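Local coordinates for ABC transporter substrate-binding protein (Rhizobium radiobacter, PDB 6TFX) that binds the opine mannopinic acid as the solute-binding protein of an ABC transporter, consistent with a role in importing mannityl-opines, at residues N251-N256 / C453-T458; R290-V295 / L457-G462; D90-L95 / Q114-V119. All coordinates share one frame; numbering follows the deposited sequence.

Contact 1 (N251-N256 / C453-T458). With MG (magnesium ion), chain G; N72 ((2~{R})-2-[[(3~{R},4~{R},5~{S})-3,4,5,6-tetrakis(oxidanyl)-2-oxidanylidene-hexyl]amino]pentanedioic acid), chain C.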
loop_
_atom_site.group_PDB
_atom_site.type_symbol
_atom_site.label_atom_id
_atom_site.label_comp_id
_atom_site.label_asym_id
_atom_site.label_seq_id
_atom_site.Cartn_x
_atom_site.Cartn_y
_atom_site.Cartn_z
ATOM N N ASN A 251 -9.067 2.425 -5.925
ATOM C CA ASN A 251 -9.797 1.167 -5.980
ATOM C C ASN A 251 -10.154 0.894 -7.428
ATOM O O ASN A 251 -10.659 1.797 -8.106
ATOM C CB ASN A 251 -11.099 1.292 -5.178
ATOM C CG ASN A 251 -10.835 1.788 -3.778
ATOM O OD1 ASN A 251 -11.210 2.926 -3.406
ATOM N ND2 ASN A 251 -10.146 0.977 -3.003
ATOM N N LEU A 252 -9.887 -0.319 -7.901
ATOM C CA LEU A 252 -10.256 -0.688 -9.268
ATOM C C LEU A 252 -10.884 -2.057 -9.240
ATOM O O LEU A 252 -10.544 -2.856 -8.351
ATOM C CB LEU A 252 -9.023 -0.819 -10.162
ATOM C CG LEU A 252 -8.257 0.473 -10.450
ATOM C CD1 LEU A 252 -6.853 0.418 -9.829
ATOM C CD2 LEU A 252 -8.147 0.687 -11.946
ATOM N N LEU A 253 -11.703 -2.367 -10.259
ATOM C CA LEU A 253 -12.172 -3.739 -10.500
ATOM C C LEU A 253 -11.207 -4.260 -11.556
ATOM O O LEU A 253 -11.254 -3.804 -12.714
ATOM C CB LEU A 253 -13.596 -3.729 -11.105
ATOM C CG LEU A 253 -14.686 -3.276 -10.169
ATOM C CD1 LEU A 253 -15.976 -2.986 -10.956
ATOM C CD2 LEU A 253 -14.941 -4.354 -9.111
ATOM N N HIS A 254 -10.295 -5.188 -11.163
ATOM C CA HIS A 254 -9.349 -5.809 -12.093
ATOM C C HIS A 254 -10.064 -7.034 -12.629
ATOM O O HIS A 254 -10.430 -7.909 -11.842
ATOM C CB HIS A 254 -8.083 -6.255 -11.365
ATOM C CG HIS A 254 -7.327 -5.090 -10.816
ATOM N ND1 HIS A 254 -6.376 -4.425 -11.581
ATOM C CD2 HIS A 254 -7.421 -4.499 -9.604
ATOM C CE1 HIS A 254 -5.928 -3.436 -10.817
ATOM N NE2 HIS A 254 -6.512 -3.434 -9.614
ATOM N N ILE A 255 -10.280 -7.090 -13.940
ATOM C CA ILE A 255 -11.058 -8.201 -14.537
ATOM C C ILE A 255 -10.094 -9.193 -15.167
ATOM O O ILE A 255 -9.308 -8.787 -16.026
ATOM C CB ILE A 255 -12.040 -7.656 -15.622
ATOM C CG1 ILE A 255 -13.045 -6.613 -15.029
ATOM C CG2 ILE A 255 -12.778 -8.818 -16.326
ATOM C CD1 ILE A 255 -13.740 -5.779 -16.224
ATOM N N ASN A 256 -10.224 -10.486 -14.838
ATOM C CA ASN A 256 -9.350 -11.478 -15.461
ATOM C C ASN A 256 -9.848 -11.649 -16.891
ATOM O O ASN A 256 -10.862 -12.320 -17.127
ATOM C CB ASN A 256 -9.345 -12.808 -14.692
ATOM C CG ASN A 256 -8.367 -13.787 -15.269
ATOM O OD1 ASN A 256 -8.025 -13.731 -16.451
ATOM N ND2 ASN A 256 -7.911 -14.713 -14.456
ATOM N N CYS A 453 -9.223 -3.788 -19.060
ATOM C CA CYS A 453 -8.591 -4.773 -18.190
ATOM C C CYS A 453 -8.956 -4.459 -16.737
ATOM O O CYS A 453 -9.033 -5.352 -15.895
ATOM C CB CYS A 453 -7.087 -4.730 -18.400
ATOM S SG CYS A 453 -6.623 -5.151 -20.094
ATOM N N ALA A 454 -9.171 -3.171 -16.449
ATOM C CA ALA A 454 -9.532 -2.738 -15.112
ATOM C C ALA A 454 -10.432 -1.539 -15.255
ATOM O O ALA A 454 -10.329 -0.802 -16.249
ATOM C CB ALA A 454 -8.295 -2.377 -14.303
ATOM N N ILE A 455 -11.348 -1.391 -14.305
ATOM C CA ILE A 455 -12.308 -0.284 -14.281
ATOM C C ILE A 455 -12.014 0.512 -13.028
ATOM O O ILE A 455 -12.136 -0.000 -11.916
ATOM C CB ILE A 455 -13.768 -0.802 -14.276
ATOM C CG1 ILE A 455 -14.050 -1.729 -15.480
ATOM C CG2 ILE A 455 -14.723 0.413 -14.237
ATOM C CD1 ILE A 455 -15.280 -2.613 -15.238
ATOM N N PRO A 456 -11.624 1.780 -13.180
ATOM C CA PRO A 456 -11.305 2.572 -11.988
ATOM C C PRO A 456 -12.554 3.002 -11.264
ATOM O O PRO A 456 -13.604 3.273 -11.880
ATOM C CB PRO A 456 -10.590 3.803 -12.544
ATOM C CG PRO A 456 -11.051 3.916 -13.946
ATOM C CD PRO A 456 -11.395 2.529 -14.434
ATOM N N LEU A 457 -12.437 3.064 -9.947
ATOM C CA LEU A 457 -13.554 3.526 -9.147
ATOM C C LEU A 457 -13.092 4.825 -8.526
ATOM O O LEU A 457 -12.709 5.735 -9.255
ATOM C CB LEU A 457 -13.960 2.453 -8.117
ATOM C CG LEU A 457 -14.217 1.061 -8.729
ATOM C CD1 LEU A 457 -14.491 0.081 -7.688
ATOM C CD2 LEU A 457 -15.337 1.112 -9.726
ATOM N N THR A 458 -13.108 4.915 -7.212
ATOM C CA THR A 458 -12.659 6.119 -6.522
ATOM C C THR A 458 -11.280 5.853 -5.910
ATOM O O THR A 458 -10.891 4.690 -5.732
ATOM C CB THR A 458 -13.629 6.407 -5.362
ATOM O OG1 THR A 458 -13.805 5.189 -4.605
ATOM C CG2 THR A 458 -14.967 6.951 -5.847
HETATM MG MG MG G . -4.814 -5.102 -20.100
HETATM O OAB N72 C . -13.109 1.836 0.530
HETATM C CAF N72 C . -11.902 1.355 -0.095
HETATM C CAG N72 C . -10.920 0.527 0.800
HETATM O OAC N72 C . -11.175 0.654 2.162
HETATM C CAH N72 C . -9.482 0.637 0.291
HETATM O OAM N72 C . -9.100 1.606 -0.609
HETATM C CAI N72 C . -8.137 0.719 0.987
HETATM O OAD N72 C . -8.258 1.376 2.229
HETATM C CAJ N72 C . -7.391 -0.592 0.943
HETATM O OAE N72 C . -7.662 -1.398 0.017
HETATM C CAK N72 C . -6.362 -0.944 2.055
HETATM N N N72 C . -5.015 -0.947 1.537
HETATM C CA N72 C . -4.233 -2.124 1.479
HETATM C C N72 C . -4.912 -3.450 1.685
HETATM O O N72 C . -5.446 -4.304 0.872
HETATM C CB N72 C . -3.266 -2.044 0.294
HETATM C CG N72 C . -2.708 -3.332 -0.312
HETATM C CD N72 C . -1.330 -3.154 -0.954
HETATM O OE1 N72 C . -0.500 -2.287 -0.528
HETATM O OE2 N72 C . -1.020 -3.897 -1.910
HETATM O OXT N72 C . -4.797 -3.615 2.914
#
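Leu-253 and Ile-455 form the hydrogen-bonded pair at the middle of two antiparallel strand segments whose axes approach to 4.5 Å at 164°, and both bonds, Leu-253 N to Ile-455 O and Ile-455 N to Leu-253 O, measure 2.9 Å. Ile-255 N also bonds to Cys-453 O, Leu-457 N to Asn-251 O and Asn-251 N to Thr-458 O. On one face, Leu-252 lays CD2 over the backbone of Pro-456, 3.7 Å from its CA, and meets Ala-454 CB at 3.9 Å. His-254 ND1 lies 3.9 Å from Ala-454 CB, an oblique approach. On the face of Leu-253 and Ile-455, the CD1 methyl of Ile-455 meets that of Ile-255 at 3.7 Å, carried there by a CG1 anti to its carbonyl carbon (chi1 -56°). Leu-457 crosses Leu-253 at about a right angle, its CD1 meeting Leu-253 CG. Cys-453 SG and Cys-418 flank a modelled magnesium ion, doubtfully assigned because 1.8 Å from Cys-453 SG to the metal is too short for magnesium-thiolate bonding. Five backbone bonds thus join the segments; Leu-252 and His-254 bond instead to Tyr-384 and Val-382, so 251-255 is an inner strand, and Asn-251 of the opine pocket is paired through backbone N and O.

Contact 2 (R290-V295 / L457-G462). With N72 ((2~{R})-2-[[(3~{R},4~{R},5~{S})-3,4,5,6-tetrakis(oxidanyl)-2-oxidanylidene-hexyl]amino]pentanedioic acid), chain C.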
loop_
_atom_site.group_PDB
_atom_site.type_symbol
_atom_site.label_atom_id
_atom_site.label_comp_id
_atom_site.label_asym_id
_atom_site.label_seq_id
_atom_site.Cartn_x
_atom_site.Cartn_y
_atom_site.Cartn_z
ATOM N N ARG A 290 -12.481 10.605 -4.411
ATOM C CA ARG A 290 -12.572 11.241 -5.723
ATOM C C ARG A 290 -12.625 10.179 -6.797
ATOM O O ARG A 290 -11.898 9.188 -6.703
ATOM C CB ARG A 290 -11.358 12.153 -6.003
ATOM C CG ARG A 290 -11.273 13.433 -5.167
ATOM C CD ARG A 290 -12.330 14.479 -5.513
ATOM N NE ARG A 290 -12.431 15.499 -4.468
ATOM C CZ ARG A 290 -11.701 16.609 -4.425
ATOM N NH1 ARG A 290 -10.808 16.865 -5.376
ATOM N NH2 ARG A 290 -11.858 17.477 -3.433
ATOM N N ALA A 291 -13.457 10.382 -7.824
ATOM C CA ALA A 291 -13.445 9.467 -8.971
ATOM C C ALA A 291 -12.145 9.755 -9.724
ATOM O O ALA A 291 -11.703 10.913 -9.758
ATOM C CB ALA A 291 -14.632 9.740 -9.876
ATOM N N VAL A 292 -11.525 8.715 -10.298
ATOM C CA VAL A 292 -10.241 8.880 -10.994
ATOM C C VAL A 292 -10.400 8.552 -12.473
ATOM O O VAL A 292 -10.792 7.423 -12.795
ATOM C CB VAL A 292 -9.119 8.012 -10.335
ATOM C CG1 VAL A 292 -7.772 8.197 -11.051
ATOM C CG2 VAL A 292 -8.973 8.356 -8.864
ATOM N N PRO A 293 -10.032 9.488 -13.378
ATOM C CA PRO A 293 -10.207 9.216 -14.811
ATOM C C PRO A 293 -9.105 8.374 -15.465
ATOM O O PRO A 293 -8.876 8.517 -16.677
ATOM C CB PRO A 293 -10.286 10.615 -15.421
ATOM C CG PRO A 293 -9.342 11.433 -14.552
ATOM C CD PRO A 293 -9.576 10.881 -13.141
ATOM N N SER A 294 -8.457 7.468 -14.714
ATOM C CA SER A 294 -7.446 6.564 -15.265
ATOM C C SER A 294 -7.282 5.370 -14.348
ATOM O O SER A 294 -8.030 5.235 -13.350
ATOM C CB SER A 294 -6.111 7.272 -15.519
ATOM O OG SER A 294 -5.283 6.433 -16.322
ATOM N N VAL A 295 -6.311 4.506 -14.660
ATOM C CA VAL A 295 -6.108 3.252 -13.961
ATOM C C VAL A 295 -4.920 3.261 -12.996
ATOM O O VAL A 295 -4.513 2.203 -12.509
ATOM C CB VAL A 295 -6.013 2.087 -14.976
ATOM C CG1 VAL A 295 -7.362 1.860 -15.666
ATOM C CG2 VAL A 295 -4.899 2.344 -16.007
ATOM N N LEU A 457 -12.437 3.064 -9.947
ATOM C CA LEU A 457 -13.554 3.526 -9.147
ATOM C C LEU A 457 -13.092 4.825 -8.526
ATOM O O LEU A 457 -12.709 5.735 -9.255
ATOM C CB LEU A 457 -13.960 2.453 -8.117
ATOM C CG LEU A 457 -14.217 1.061 -8.729
ATOM C CD1 LEU A 457 -14.491 0.081 -7.688
ATOM C CD2 LEU A 457 -15.337 1.112 -9.726
ATOM N N THR A 458 -13.108 4.915 -7.212
ATOM C CA THR A 458 -12.659 6.119 -6.522
ATOM C C THR A 458 -11.280 5.853 -5.910
ATOM O O THR A 458 -10.891 4.690 -5.732
ATOM C CB THR A 458 -13.629 6.407 -5.362
ATOM O OG1 THR A 458 -13.805 5.189 -4.605
ATOM C CG2 THR A 458 -14.967 6.951 -5.847
ATOM N N GLU A 459 -10.574 6.937 -5.517
ATOM C CA GLU A 459 -9.373 6.833 -4.701
ATOM C C GLU A 459 -9.780 7.494 -3.379
ATOM O O GLU A 459 -10.595 8.439 -3.395
ATOM C CB GLU A 459 -8.126 7.491 -5.329
ATOM C CG GLU A 459 -8.233 8.986 -5.555
ATOM C CD GLU A 459 -7.088 9.592 -6.345
ATOM O OE1 GLU A 459 -6.187 8.839 -6.780
ATOM O OE2 GLU A 459 -7.121 10.823 -6.570
ATOM N N ASN A 460 -9.278 6.981 -2.248
ATOM C CA ASN A 460 -9.643 7.577 -0.964
ATOM C C ASN A 460 -8.400 7.848 -0.092
ATOM O O ASN A 460 -7.505 7.003 0.026
ATOM C CB ASN A 460 -10.585 6.648 -0.165
ATOM C CG ASN A 460 -10.324 5.168 -0.373
ATOM O OD1 ASN A 460 -9.287 4.594 0.044
ATOM N ND2 ASN A 460 -11.226 4.549 -1.075
ATOM N N LEU A 461 -8.396 9.001 0.570
ATOM C CA LEU A 461 -7.345 9.285 1.530
ATOM C C LEU A 461 -7.596 8.371 2.746
ATOM O O LEU A 461 -8.738 7.922 2.943
ATOM C CB LEU A 461 -7.470 10.752 2.000
ATOM C CG LEU A 461 -7.205 11.781 0.921
ATOM C CD1 LEU A 461 -7.568 13.174 1.415
ATOM C CD2 LEU A 461 -5.737 11.750 0.509
ATOM N N GLY A 462 -6.560 8.121 3.545
ATOM C CA GLY A 462 -6.731 7.349 4.774
ATOM C C GLY A 462 -7.448 8.240 5.775
ATOM O O GLY A 462 -7.227 9.446 5.783
HETATM O OAB N72 C . -13.109 1.836 0.530
HETATM C CAF N72 C . -11.902 1.355 -0.095
HETATM C CAG N72 C . -10.920 0.527 0.800
HETATM O OAC N72 C . -11.175 0.654 2.162
HETATM C CAH N72 C . -9.482 0.637 0.291
HETATM O OAM N72 C . -9.100 1.606 -0.609
HETATM C CAI N72 C . -8.137 0.719 0.987
HETATM O OAD N72 C . -8.258 1.376 2.229
HETATM C CAJ N72 C . -7.391 -0.592 0.943
HETATM O OAE N72 C . -7.662 -1.398 0.017
HETATM C CAK N72 C . -6.362 -0.944 2.055
HETATM N N N72 C . -5.015 -0.947 1.537
HETATM C CA N72 C . -4.233 -2.124 1.479
HETATM C C N72 C . -4.912 -3.450 1.685
HETATM O O N72 C . -5.446 -4.304 0.872
HETATM C CB N72 C . -3.266 -2.044 0.294
HETATM C CG N72 C . -2.708 -3.332 -0.312
HETATM C CD N72 C . -1.330 -3.154 -0.954
HETATM O OE1 N72 C . -0.500 -2.287 -0.528
HETATM O OE2 N72 C . -1.020 -3.897 -1.910
HETATM O OXT N72 C . -4.797 -3.615 2.914
HETATM O O HOH W 1 -13.134 6.609 -11.909
#
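Arg-290 and Glu-459 are joined by two backbone hydrogen bonds, the evidence that they form an antiparallel hydrogen-bonded pair: Arg-290 N to Glu-459 O is 3.0 Å, and Glu-459 N to Arg-290 O is 2.9 Å with the donor in the carbonyl plane. A weak third bond, Val-292 N to Leu-457 O at 3.4 Å, extends the pairing past the non-hydrogen-bonded partners Ala-291 and Thr-458, whose side chains diverge. Beside it a water lies within donating distance of both segments, 2.6 Å from Val-292 O and 2.8 Å from Leu-457 O, though with other acceptors near it not all can be served at once. These bonds place the short strand 289-291 against the long strand 454-467, which pairs with strand 240-255 as well, within the mixed sheet of a type 2 periplasmic-binding-protein fold. Van der Waals contact comes chiefly from Val-292 and Glu-459, whose side chains meet at about a right angle. Val-292 CG2 stands over the flat face of the carboxylate, 3.4 Å from Glu-459 CD, and touches CG as well. Glu-459 reaches this site because its CG sits between the backbone N and the carbonyl carbon (chi1 62°) and the chain beyond is extended; OE2 is then hydrogen-bonded to Ser-298. Arg-290 starts out on the same face as Glu-459, but its guanidinium turns off the sheet, with NE bonded to Glu-286 O. Thr-458 contributes less, its CB resting 3.5 Å from Arg-290 O. The polar contact with the ligand is made on the next residue of the long strand after Glu-459, whose CB points away from segment 290-295: the opine hydroxyl OAM donates to Asn-460 OD1 at 3.1 Å.

Contact 3 (D90-L95 / Q114-V119)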
loop_
_atom_site.group_PDB
_atom_site.type_symbol
_atom_site.label_atom_id
_atom_site.label_comp_id
_atom_site.label_asym_id
_atom_site.label_seq_id
_atom_site.Cartn_x
_atom_site.Cartn_y
_atom_site.Cartn_z
ATOM N N ASP A 90 24.233 -6.527 7.418
ATOM C CA ASP A 90 22.772 -6.603 7.554
ATOM C C ASP A 90 22.106 -5.953 6.340
ATOM O O ASP A 90 21.080 -6.436 5.868
ATOM C CB ASP A 90 22.312 -5.858 8.822
ATOM C CG ASP A 90 22.748 -6.545 10.096
ATOM O OD1 ASP A 90 22.594 -7.786 10.183
ATOM O OD2 ASP A 90 23.226 -5.836 11.024
ATOM N N VAL A 91 22.670 -4.817 5.868
ATOM C CA VAL A 91 22.116 -4.107 4.708
ATOM C C VAL A 91 22.232 -4.976 3.460
ATOM O O VAL A 91 21.267 -5.091 2.700
ATOM C CB VAL A 91 22.770 -2.723 4.517
ATOM C CG1 VAL A 91 22.275 -2.054 3.235
ATOM C CG2 VAL A 91 22.512 -1.836 5.737
ATOM N N VAL A 92 23.421 -5.589 3.244
ATOM C CA VAL A 92 23.617 -6.481 2.099
ATOM C C VAL A 92 22.607 -7.617 2.183
ATOM O O VAL A 92 21.955 -7.921 1.188
ATOM C CB VAL A 92 25.076 -7.030 2.064
ATOM C CG1 VAL A 92 25.237 -8.092 0.977
ATOM C CG2 VAL A 92 26.061 -5.877 1.846
ATOM N N PHE A 93 22.485 -8.257 3.377
ATOM C CA PHE A 93 21.563 -9.366 3.524
ATOM C C PHE A 93 20.119 -8.927 3.202
ATOM O O PHE A 93 19.395 -9.607 2.454
ATOM C CB PHE A 93 21.639 -9.935 4.950
ATOM C CG PHE A 93 20.565 -10.962 5.223
ATOM C CD1 PHE A 93 20.713 -12.278 4.794
ATOM C CD2 PHE A 93 19.379 -10.600 5.858
ATOM C CE1 PHE A 93 19.695 -13.218 5.010
ATOM C CE2 PHE A 93 18.358 -11.538 6.057
ATOM C CZ PHE A 93 18.525 -12.831 5.629
ATOM N N SER A 94 19.717 -7.770 3.755
ATOM C CA SER A 94 18.340 -7.294 3.594
ATOM C C SER A 94 17.991 -6.948 2.164
ATOM O O SER A 94 16.944 -7.388 1.674
ATOM C CB SER A 94 18.071 -6.092 4.487
ATOM O OG SER A 94 18.268 -6.435 5.840
ATOM N N LEU A 95 18.845 -6.143 1.499
ATOM C CA LEU A 95 18.584 -5.726 0.107
ATOM C C LEU A 95 18.677 -6.898 -0.846
ATOM O O LEU A 95 17.873 -6.985 -1.778
ATOM C CB LEU A 95 19.503 -4.572 -0.314
ATOM C CG LEU A 95 19.238 -3.273 0.439
ATOM C CD1 LEU A 95 20.177 -2.184 -0.058
ATOM C CD2 LEU A 95 17.757 -2.786 0.262
ATOM N N GLN A 114 22.268 -4.277 -9.476
ATOM C CA GLN A 114 23.168 -5.337 -9.927
ATOM C C GLN A 114 23.781 -6.030 -8.705
ATOM O O GLN A 114 23.741 -7.259 -8.606
ATOM C CB GLN A 114 24.277 -4.767 -10.825
ATOM C CG GLN A 114 25.098 -5.865 -11.452
ATOM C CD GLN A 114 26.452 -5.397 -11.925
ATOM O OE1 GLN A 114 26.622 -4.263 -12.383
ATOM N NE2 GLN A 114 27.440 -6.291 -11.831
ATOM N N LYS A 115 24.382 -5.234 -7.789
ATOM C CA LYS A 115 24.974 -5.814 -6.590
ATOM C C LYS A 115 24.934 -4.869 -5.408
ATOM O O LYS A 115 24.783 -3.658 -5.574
ATOM C CB LYS A 115 26.389 -6.370 -6.838
ATOM C CG LYS A 115 27.298 -5.475 -7.636
ATOM C CD LYS A 115 28.545 -6.221 -8.126
ATOM C CE LYS A 115 29.529 -5.245 -8.712
ATOM N NZ LYS A 115 30.765 -5.929 -9.184
ATOM N N VAL A 116 25.017 -5.455 -4.200
ATOM C CA VAL A 116 25.038 -4.711 -2.934
ATOM C C VAL A 116 26.212 -5.336 -2.193
ATOM O O VAL A 116 26.229 -6.561 -1.972
ATOM C CB VAL A 116 23.717 -4.844 -2.133
ATOM C CG1 VAL A 116 23.759 -3.948 -0.892
ATOM C CG2 VAL A 116 22.508 -4.490 -3.008
ATOM N N GLU A 117 27.189 -4.503 -1.823
ATOM C CA GLU A 117 28.425 -4.987 -1.196
ATOM C C GLU A 117 28.792 -4.223 0.068
ATOM O O GLU A 117 28.616 -3.007 0.133
ATOM C CB GLU A 117 29.595 -4.864 -2.192
ATOM C CG GLU A 117 29.392 -5.669 -3.466
ATOM C CD GLU A 117 30.397 -5.421 -4.570
ATOM O OE1 GLU A 117 30.469 -4.277 -5.079
ATOM O OE2 GLU A 117 31.100 -6.387 -4.943
ATOM N N ALA A 118 29.355 -4.948 1.053
ATOM C CA ALA A 118 29.835 -4.345 2.289
ATOM C C ALA A 118 31.306 -4.013 2.051
ATOM O O ALA A 118 32.136 -4.934 1.972
ATOM C CB ALA A 118 29.697 -5.338 3.441
ATOM N N VAL A 119 31.625 -2.720 1.890
ATOM C CA VAL A 119 33.016 -2.269 1.649
ATOM C C VAL A 119 33.777 -2.418 2.973
ATOM O O VAL A 119 34.931 -2.847 2.996
ATOM C CB VAL A 119 33.053 -0.827 1.093
ATOM C CG1 VAL A 119 34.486 -0.325 0.941
ATOM C CG2 VAL A 119 32.313 -0.750 -0.240
#
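Val-116 and Val-92 lose the most surface here, 85 and 75 Å² respectively, and Leu-95 comes third. The helix segment 90-95 and the strand segment 114-118 run nearly antiparallel, at 160°, with axes 7.6 Å apart, and no hydrogen bond crosses between them; the contact is apolar packing. Val-92 works with both branches against the strand backbone. Its CG1, anti to the backbone N (chi1 173°), touches Val-116 O at 3.5 Å, while CG2 reaches two residues further along, 3.5 Å from Ala-118 N and 4.0 Å from Ala-118 CB. The isopropyl group therefore lies alongside the strand from Val-116 to Ala-118. Val-116 points its CB at the helix and spreads its two methyls over it: CG1 lies between the two helix residues, 3.9 Å from Val-92 CA and 4.1 Å from Leu-95 CD1, while Val-116 CG2 comes within 4.0 Å of Leu-95 CB. The Leu-95 and Val-116 side chains cross at about a right angle. Strand 113-118 is one of the two outermost strands, within this chain, of a four-stranded antiparallel sheet, and a classic beta bulge at Gln-114 and Lys-115 faces Thr-127 of its neighbour. Val-91 touches Val-124 on strand 123-128, while Val-92 and Leu-95 touch strand 113-118, so helix 88-98 covers two adjacent strands of the sheet; from the same helix Phe-93 packs against helix 150-156.

In the fold
Contacts 1 and 2 are successive parts of one sheet: both use strand 454-467, share Leu-457 and Thr-458, and have centres 11 Å apart. They also touch directly, with Leu-252 CD2 3.8 Å from Val-295 CA. Each supplies a residue to the mannopinic acid pocket, Asn-251 from contact 1 and Asn-460 from contact 2, on neighbouring strands; Tyr-384, His-367, His-371 and Arg-388 bind the same ligand. Contact 3 stands apart, on the opposite side of the chain's centre: its centre is 37 Å from those of the other two, nearest atoms about 26 Å, and it closes earlier in the chain, in a separate helix-on-sheet layer away from the annotated sites.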